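Side-chain contact in nucleotide pyrophosphohydrolase (PDB 5IE9), which probably hydrolyses nucleoside triphosphates to monophosphates and pyrophosphate, as a manganese-binding, all-helical MazG-type pyrophosphohydrolase: residues 23-26 with 27-31. Residues are numbered along the deposited sequence; the frame is centred on the assembly and turned at random.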
loop_
_atom_site.group_PDB
_atom_site.type_symbol
_atom_site.label_atom_id
_atom_site.label_comp_id
_atom_site.label_asym_id
_atom_site.label_seq_id
_atom_site.Cartn_x
_atom_site.Cartn_y
_atom_site.Cartn_z
ATOM N N GLY C 23 14.022 -20.314 4.265
ATOM C CA GLY C 23 13.978 -19.399 5.409
ATOM C C GLY C 23 13.191 -18.135 5.087
ATOM O O GLY C 23 12.312 -18.141 4.218
ATOM N N TYR C 24 13.505 -17.050 5.786
ATOM C CA TYR C 24 12.806 -15.782 5.586
ATOM C C TYR C 24 13.174 -15.117 4.269
ATOM O O TYR C 24 14.317 -15.211 3.819
ATOM C CB TYR C 24 13.067 -14.826 6.757
ATOM C CG TYR C 24 12.376 -15.246 8.029
ATOM C CD1 TYR C 24 10.982 -15.170 8.146
ATOM C CD2 TYR C 24 13.113 -15.731 9.124
ATOM C CE1 TYR C 24 10.340 -15.566 9.315
ATOM C CE2 TYR C 24 12.480 -16.122 10.299
ATOM C CZ TYR C 24 11.098 -16.039 10.384
ATOM O OH TYR C 24 10.455 -16.416 11.530
ATOM N N PHE C 25 12.193 -14.459 3.654
ATOM C CA PHE C 25 12.428 -13.589 2.499
ATOM C C PHE C 25 13.258 -12.385 2.954
ATOM O O PHE C 25 13.168 -11.976 4.113
ATOM C CB PHE C 25 11.085 -13.141 1.889
ATOM C CG PHE C 25 10.543 -14.067 0.811
ATOM C CD1 PHE C 25 10.733 -15.470 0.874
ATOM C CD2 PHE C 25 9.811 -13.536 -0.272
ATOM C CE1 PHE C 25 10.228 -16.303 -0.128
ATOM C CE2 PHE C 25 9.306 -14.366 -1.280
ATOM C CZ PHE C 25 9.511 -15.749 -1.204
ATOM N N SER C 26 14.076 -11.840 2.053
ATOM C CA SER C 26 14.854 -10.619 2.321
ATOM C C SER C 26 13.905 -9.451 2.626
ATOM O O SER C 26 12.781 -9.434 2.113
ATOM C CB SER C 26 15.772 -10.284 1.136
ATOM O OG SER C 26 15.038 -9.851 -0.005
ATOM N N PRO C 27 14.337 -8.484 3.473
ATOM C CA PRO C 27 13.443 -7.396 3.911
ATOM C C PRO C 27 12.685 -6.656 2.789
ATOM O O PRO C 27 11.519 -6.306 2.968
ATOM C CB PRO C 27 14.380 -6.448 4.682
ATOM C CG PRO C 27 15.764 -6.960 4.463
ATOM C CD PRO C 27 15.632 -8.413 4.173
ATOM N N LEU C 28 13.332 -6.449 1.644
ATOM C CA LEU C 28 12.707 -5.778 0.505
ATOM C C LEU C 28 11.641 -6.655 -0.175
ATOM O O LEU C 28 10.587 -6.157 -0.576
ATOM C CB LEU C 28 13.789 -5.330 -0.479
ATOM C CG LEU C 28 13.812 -3.927 -1.097
ATOM C CD1 LEU C 28 13.373 -2.829 -0.136
ATOM C CD2 LEU C 28 15.214 -3.645 -1.620
ATOM N N ALA C 29 11.924 -7.955 -0.284
ATOM C CA ALA C 29 10.950 -8.962 -0.725
ATOM C C ALA C 29 9.739 -9.061 0.220
ATOM O O ALA C 29 8.599 -9.183 -0.240
ATOM C CB ALA C 29 11.624 -10.316 -0.874
ATOM N N MET C 30 10.004 -9.008 1.530
ATOM C CA MET C 30 8.974 -8.929 2.575
ATOM C C MET C 30 8.087 -7.717 2.404
ATOM O O MET C 30 6.873 -7.804 2.584
ATOM C CB MET C 30 9.608 -8.803 3.963
ATOM C CG MET C 30 10.291 -10.042 4.475
ATOM S SD MET C 30 9.101 -11.165 5.207
ATOM C CE MET C 30 10.259 -12.252 6.043
ATOM N N MET C 31 8.704 -6.578 2.091
ATOM C CA MET C 31 7.971 -5.336 1.961
ATOM C C MET C 31 6.964 -5.440 0.818
ATOM O O MET C 31 5.837 -4.946 0.944
ATOM C CB MET C 31 8.923 -4.149 1.804
ATOM C CG MET C 31 8.284 -2.799 2.099
ATOM S SD MET C 31 7.492 -2.718 3.719
ATOM C CE MET C 31 5.919 -1.972 3.311
#
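Y24 and M30 meet through a single methyl group: CE of M30 lies 3.7 Å from CD1 of Y24, with the two side chains running at a slant to one another. The torsions of M30 explain this reach. Its CG is anti to the carbonyl carbon (chi1 -71°), and a bend at chi2 (-83°) turns the sulfur and methyl back toward the loop that precedes the helix. On the way the chain passes the F25 carbonyl, whose O is 3.5 Å from CG of M30, while CB of F25 touches the same CG at 4.1 Å.

F25 turns its CB toward the helix and packs on A29 as well as on M30. CD2 of its ring is 3.7 Å from CB of A29; the methyl approaches the ring obliquely, in an apolar contact. CB of A29 also serves as a neighbour for S26, whose OG comes within 3.6 Å of it.

S26 occupies the N-cap position, with P27 beginning the helix, and the evidence for the first turn is in the backbone. M30 N donates to S26 O at 2.9 Å with an N-H...O angle of 166°, a nearly straight i to i+4 bond. The next bond of the series, M31 N to P27 O, is 3.0 Å long. The contact is thus a local helix start, in which loop side chains fold against the first turn.

Within the subunit this turn opens helix 27-49, which carries the manganese ligand E37; the other recorded ligand, E66, lies on helix 62-80. M30 continues onto C76, M77 and S80 of helix 62-80, and Y24 touches N79 there while its OH hydrogen-bonds D14 of helix 6-17. From a second subunit, Y49 packs on P27 and L28; from a third, L28 packs on A29.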